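Local coordinates for putative secreted protein (Streptomyces sp. SirexAA-E, PDB 4PEY) that cleaves glucose and laminaribiose from laminarin and laminarioligosaccharides, acting as an exo-beta-1,3-glucanase of glycoside hydrolase family 55, at residues A[123-128]-A[146-151]; A[350-355]-A[389-394]. The protein carries 1 engineered substitution. All blocks are in the same frame, centred on the assembly; numbering follows the deposited sequence. Where two conformers were deposited one is given.

Interaction 1 (A[123-128]-A[146-151]). With BGC (beta-D-glucopyranose), chain C.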
loop_
_atom_site.group_PDB
_atom_site.type_symbol
_atom_site.label_atom_id
_atom_site.label_comp_id
_atom_site.label_asym_id
_atom_site.label_seq_id
_atom_site.Cartn_x
_atom_site.Cartn_y
_atom_site.Cartn_z
ATOM N N THR A 123 -0.474 24.647 -5.890
ATOM C CA THR A 123 -1.062 23.366 -5.496
ATOM C C THR A 123 -0.529 22.225 -6.345
ATOM O O THR A 123 -0.581 22.282 -7.572
ATOM C CB THR A 123 -2.607 23.401 -5.604
ATOM O OG1 THR A 123 -3.119 24.438 -4.758
ATOM C CG2 THR A 123 -3.214 22.074 -5.178
ATOM N N ASN A 124 -0.020 21.186 -5.687
ATOM C CA ASN A 124 0.422 19.983 -6.382
ATOM C C ASN A 124 -0.738 19.007 -6.524
ATOM O O ASN A 124 -1.478 18.810 -5.565
ATOM C CB ASN A 124 1.573 19.313 -5.621
ATOM C CG ASN A 124 2.288 18.277 -6.452
ATOM O OD1 ASN A 124 3.159 18.613 -7.254
ATOM N ND2 ASN A 124 1.924 17.006 -6.273
ATOM N N ARG A 125 -0.898 18.386 -7.694
ATOM C CA ARG A 125 -1.968 17.407 -7.886
ATOM C C ARG A 125 -1.431 15.980 -7.889
ATOM O O ARG A 125 -0.606 15.614 -8.739
ATOM C CB ARG A 125 -2.733 17.661 -9.190
ATOM C CG ARG A 125 -3.934 16.726 -9.358
ATOM C CD ARG A 125 -4.484 16.727 -10.778
ATOM N NE ARG A 125 -4.681 18.080 -11.288
ATOM C CZ ARG A 125 -5.741 18.835 -11.021
ATOM N NH1 ARG A 125 -5.831 20.054 -11.535
ATOM N NH2 ARG A 125 -6.709 18.375 -10.238
ATOM N N TRP A 126 -1.913 15.177 -6.939
ATOM C CA TRP A 126 -1.540 13.759 -6.811
ATOM C C TRP A 126 -2.831 12.933 -6.837
ATOM O O TRP A 126 -3.306 12.448 -5.805
ATOM C CB TRP A 126 -0.728 13.532 -5.523
ATOM C CG TRP A 126 -0.156 12.144 -5.296
ATOM C CD1 TRP A 126 -0.587 11.220 -4.382
ATOM C CD2 TRP A 126 0.964 11.547 -5.969
ATOM N NE1 TRP A 126 0.184 10.087 -4.450
ATOM C CE2 TRP A 126 1.142 10.257 -5.418
ATOM C CE3 TRP A 126 1.828 11.973 -6.985
ATOM C CZ2 TRP A 126 2.151 9.388 -5.850
ATOM C CZ3 TRP A 126 2.835 11.109 -7.410
ATOM C CH2 TRP A 126 2.980 9.828 -6.845
ATOM N N ALA A 127 -3.417 12.806 -8.026
ATOM C CA ALA A 127 -4.748 12.216 -8.165
ATOM C C ALA A 127 -4.659 10.718 -8.423
ATOM O O ALA A 127 -4.794 10.250 -9.558
ATOM C CB ALA A 127 -5.518 12.910 -9.278
ATOM N N VAL A 128 -4.437 9.973 -7.349
ATOM C CA VAL A 128 -4.131 8.556 -7.440
ATOM C C VAL A 128 -5.222 7.697 -6.834
ATOM O O VAL A 128 -6.068 8.188 -6.070
ATOM C CB VAL A 128 -2.806 8.240 -6.726
ATOM C CG1 VAL A 128 -1.663 8.997 -7.396
ATOM C CG2 VAL A 128 -2.897 8.608 -5.243
ATOM N N ALA A 146 -7.541 15.097 -6.184
ATOM C CA ALA A 146 -8.595 14.752 -7.137
ATOM C C ALA A 146 -8.172 15.039 -8.576
ATOM O O ALA A 146 -7.410 15.970 -8.828
ATOM C CB ALA A 146 -9.885 15.514 -6.799
ATOM N N PRO A 147 -8.666 14.238 -9.529
ATOM C CA PRO A 147 -8.343 14.517 -10.930
ATOM C C PRO A 147 -8.985 15.823 -11.375
ATOM O O PRO A 147 -9.969 16.261 -10.768
ATOM C CB PRO A 147 -8.942 13.316 -11.674
ATOM C CG PRO A 147 -10.057 12.848 -10.786
ATOM C CD PRO A 147 -9.545 13.065 -9.383
ATOM N N ASP A 148 -8.422 16.446 -12.405
ATOM C CA ASP A 148 -9.028 17.636 -12.977
ATOM C C ASP A 148 -10.425 17.263 -13.449
ATOM O O ASP A 148 -10.588 16.316 -14.221
ATOM C CB ASP A 148 -8.176 18.175 -14.127
ATOM C CG ASP A 148 -8.565 19.576 -14.538
ATOM O OD1 ASP A 148 -9.375 20.213 -13.832
ATOM O OD2 ASP A 148 -8.042 20.047 -15.566
ATOM N N GLY A 149 -11.428 17.983 -12.957
ATOM C CA GLY A 149 -12.812 17.688 -13.281
ATOM C C GLY A 149 -13.560 17.010 -12.146
ATOM O O GLY A 149 -14.776 16.838 -12.214
ATOM N N TYR A 150 -12.819 16.607 -11.115
ATOM C CA TYR A 150 -13.372 15.993 -9.900
ATOM C C TYR A 150 -14.089 14.669 -10.156
ATOM O O TYR A 150 -15.088 14.356 -9.504
ATOM C CB TYR A 150 -14.319 16.963 -9.188
ATOM C CG TYR A 150 -13.692 18.308 -8.874
ATOM C CD1 TYR A 150 -14.164 19.473 -9.468
ATOM C CD2 TYR A 150 -12.615 18.407 -8.003
ATOM C CE1 TYR A 150 -13.589 20.699 -9.185
ATOM C CE2 TYR A 150 -12.032 19.628 -7.718
ATOM C CZ TYR A 150 -12.521 20.770 -8.311
ATOM O OH TYR A 150 -11.944 21.989 -8.026
ATOM N N GLY A 151 -13.555 13.886 -11.088
ATOM C CA GLY A 151 -14.074 12.559 -11.374
ATOM C C GLY A 151 -13.733 11.539 -10.293
ATOM O O GLY A 151 -13.186 11.879 -9.245
HETATM C C2 BGC C . -1.310 19.570 -13.166
HETATM C C3 BGC C . -1.463 20.860 -12.369
HETATM C C4 BGC C . -0.275 21.798 -12.598
HETATM C C5 BGC C . 0.021 21.948 -14.087
HETATM C C6 BGC C . 1.315 22.719 -14.325
HETATM C C1 BGC C . -1.022 19.904 -14.625
HETATM O O2 BGC C . -2.488 18.787 -13.067
HETATM O O3 BGC C . -1.581 20.543 -11.005
HETATM O O4 BGC C . -0.556 23.072 -12.051
HETATM O O5 BGC C . 0.154 20.682 -14.694
HETATM O O6 BGC C . 1.341 23.221 -15.642
HETATM O O HOH W 1 -9.198 18.722 -9.301
#

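Interaction 2 (A[350-355]-A[389-394])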
loop_
_atom_site.group_PDB
_atom_site.type_symbol
_atom_site.label_atom_id
_atom_site.label_comp_id
_atom_site.label_asym_id
_atom_site.label_seq_id
_atom_site.Cartn_x
_atom_site.Cartn_y
_atom_site.Cartn_z
ATOM N N VAL A 350 3.103 -14.564 -0.150
ATOM C CA VAL A 350 4.032 -13.992 0.827
ATOM C C VAL A 350 3.756 -14.594 2.201
ATOM O O VAL A 350 2.604 -14.602 2.648
ATOM C CB VAL A 350 3.899 -12.451 0.909
ATOM C CG1 VAL A 350 4.848 -11.872 1.962
ATOM C CG2 VAL A 350 4.132 -11.806 -0.465
ATOM N N GLU A 351 4.802 -15.107 2.853
ATOM C CA GLU A 351 4.696 -15.604 4.224
ATOM C C GLU A 351 5.654 -14.852 5.128
ATOM O O GLU A 351 6.850 -14.787 4.847
ATOM C CB GLU A 351 4.995 -17.106 4.303
ATOM C CG GLU A 351 3.975 -17.967 3.597
ATOM C CD GLU A 351 4.304 -19.454 3.651
ATOM O OE1 GLU A 351 5.151 -19.866 4.477
ATOM O OE2 GLU A 351 3.704 -20.213 2.860
ATOM N N VAL A 352 5.127 -14.272 6.201
ATOM C CA VAL A 352 5.965 -13.586 7.180
ATOM C C VAL A 352 6.004 -14.436 8.440
ATOM O O VAL A 352 5.041 -14.464 9.217
ATOM C CB VAL A 352 5.442 -12.167 7.504
ATOM C CG1 VAL A 352 6.416 -11.446 8.435
ATOM C CG2 VAL A 352 5.245 -11.367 6.224
ATOM N N GLY A 353 7.110 -15.148 8.634
ATOM C CA GLY A 353 7.213 -16.095 9.730
ATOM C C GLY A 353 6.709 -17.481 9.366
ATOM O O GLY A 353 5.984 -17.644 8.382
ATOM N N SER A 354 7.090 -18.479 10.159
ATOM C CA SER A 354 6.652 -19.857 9.937
ATOM C C SER A 354 5.288 -20.135 10.565
ATOM O O SER A 354 4.862 -19.430 11.474
ATOM C CB SER A 354 7.683 -20.846 10.494
ATOM O OG SER A 354 7.739 -20.773 11.909
ATOM N N ASP A 355 4.610 -21.174 10.084
ATOM C CA ASP A 355 3.346 -21.593 10.679
ATOM C C ASP A 355 3.537 -21.964 12.157
ATOM O O ASP A 355 4.374 -22.797 12.491
ATOM C CB ASP A 355 2.766 -22.776 9.904
ATOM C CG ASP A 355 1.373 -23.155 10.367
ATOM O OD1 ASP A 355 0.569 -22.247 10.672
ATOM O OD2 ASP A 355 1.085 -24.369 10.427
ATOM N N VAL A 389 0.510 -13.634 7.634
ATOM C CA VAL A 389 1.391 -13.019 8.628
ATOM C C VAL A 389 1.392 -13.864 9.896
ATOM O O VAL A 389 0.449 -13.818 10.691
ATOM C CB VAL A 389 0.973 -11.574 8.966
ATOM C CG1 VAL A 389 1.919 -10.976 9.994
ATOM C CG2 VAL A 389 0.947 -10.721 7.702
ATOM N N ASN A 390 2.457 -14.642 10.069
ATOM C CA ASN A 390 2.619 -15.502 11.234
ATOM C C ASN A 390 3.353 -14.813 12.389
ATOM O O ASN A 390 3.019 -15.018 13.560
ATOM C CB ASN A 390 3.380 -16.775 10.841
ATOM C CG ASN A 390 2.559 -17.689 9.954
ATOM O OD1 ASN A 390 1.448 -18.078 10.316
ATOM N ND2 ASN A 390 3.098 -18.037 8.788
ATOM N N SER A 391 4.356 -14.002 12.061
ATOM C CA SER A 391 5.232 -13.429 13.090
ATOM C C SER A 391 4.552 -12.393 13.976
ATOM O O SER A 391 3.915 -11.452 13.483
ATOM C CB SER A 391 6.467 -12.795 12.452
ATOM O OG SER A 391 7.270 -13.773 11.812
ATOM N N ASN A 392 4.706 -12.572 15.286
ATOM C CA ASN A 392 4.217 -11.603 16.260
ATOM C C ASN A 392 4.857 -10.236 16.041
ATOM O O ASN A 392 6.019 -10.153 15.627
ATOM C CB ASN A 392 4.503 -12.074 17.693
ATOM C CG ASN A 392 3.699 -13.300 18.086
ATOM O OD1 ASN A 392 2.773 -13.707 17.393
ATOM N ND2 ASN A 392 4.056 -13.896 19.214
ATOM N N ASP A 393 4.079 -9.190 16.324
ATOM C CA ASP A 393 4.509 -7.786 16.342
ATOM C C ASP A 393 4.780 -7.199 14.959
ATOM O O ASP A 393 5.266 -6.080 14.848
ATOM C CB ASP A 393 5.753 -7.608 17.238
ATOM C CG ASP A 393 5.516 -8.108 18.651
ATOM O OD1 ASP A 393 4.760 -7.441 19.403
ATOM O OD2 ASP A 393 6.059 -9.180 19.004
ATOM N N THR A 394 4.452 -7.942 13.910
ATOM C CA THR A 394 4.688 -7.480 12.544
ATOM C C THR A 394 3.899 -6.202 12.257
ATOM O O THR A 394 2.747 -6.058 12.698
ATOM C CB THR A 394 4.309 -8.580 11.518
ATOM O OG1 THR A 394 5.138 -9.727 11.735
ATOM C CG2 THR A 394 4.480 -8.103 10.068
#

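Interaction 1 (A[123-128]-A[146-151])
Arg-125 and the 146-151 loop meet in a glycan pocket, of which Thr-123, Arg-125 and Asp-148 are part. In the conformer described, one of two deposited, the arginine divides its N-H groups between sugar and loop. NE donates to O2 of a bound beta-D-glucopyranose at 2.9 Å, nearly straight (167°), while NH2 reaches Ala-146 O, also at 2.9 Å, with the oxygen in the guanidinium plane. A water accepts from NH2 (2.7 Å) and donates to Pro-147 O (3.0 Å), adding a second link to the same loop. CG stands anti to the backbone N (chi1 -175°) and the chain then bends at chi3 (-49°), turning the guanidinium so that its edge serves both partners. Asp-148 CB lies over one face, offset toward the rim. The carboxylate keeps its distance, with OD1 4.2 Å from Arg-125 NH1 and well out of the guanidinium plane, so the attraction there is probably electrostatic only. Beside the arginine, Ala-127 CB packs on the Ala-146 to Pro-147 peptide, 3.4 Å from Pro-147 N. A type II turn from Pro-147 to Tyr-150 follows, with Gly-149 at the position whose backbone angles call for glycine. Backbone bonds tie Asn-124 and Trp-126 to parallel strand 138-144, and Arg-125 and Ala-127 to Val-95, just beyond strand 87-94.

Interaction 2 (A[350-355]-A[389-394])
Val-352 and Val-389 form a parallel beta bridge where strands 348-352 and 385-389 end, and the two segments stay joined as they leave the sheet. Val-352 O takes two backbone donors there: Asn-390 N at 2.7 Å, in the carbonyl plane, and Ser-391 N at 3.0 Å, tilted 31° from it. Asn-390 carries the contact onward. Its CB sits against Ser-354 O at 3.1 Å, a tight approach, and CG passes the same oxygen. With CG anti to its own carbonyl carbon (chi1 -70°), the amide turns toward Gly-353, and ND2 donates to Gly-353 O at 2.9 Å (159° at the hydrogen), arriving from above the carbonyl plane rather than on a lone pair. The other end of the amide, OD1, has a weak bond from Lys-424 NZ, which also forms a salt bridge with Asp-355 OD1. Were the asparagine cut back to an alanine here, Gly-353 O would probably lose its side-chain donor and Lys-424 one of its oxygen partners. Gly-353 is hemmed in: Ser-391 OG comes within 3.1 Å of its CA, where a side chain would clash. Val-352 CG1 and Thr-394 OG1 reach toward each other, tip to tip, at 3.9 Å, and that hydroxyl donates to Ser-391 O across a type II turn. Far from the annotated sites, the contact keeps the last parallel bridge and extends it, Ser-391 N adding a second donor to the same carbonyl and the asparagine amide bonding to the next.

From the N terminus, interaction 1 comes first: it closes a loop running through strands 134-135 and 138-144, with 17 residues between its segments. The chain then passes through further parallel strands, the antiparallel strands between 210 and 259 and helix 272-280 before interaction 2 closes a second loop, of 33 residues, which includes strand 367-375. The two are in series, neither nesting nor crossing. The coiled parallel strands fit the two tandem beta-helices of family 55, with 123-128 and 146-151 in the first half and 350-355 and 389-394 in the second. Their centres are 37 Å apart, on opposite sides of the chain's centre: one joins strand 123-125 and the residues after it to a loop at a sugar pocket, the other strand ends away from any annotated site.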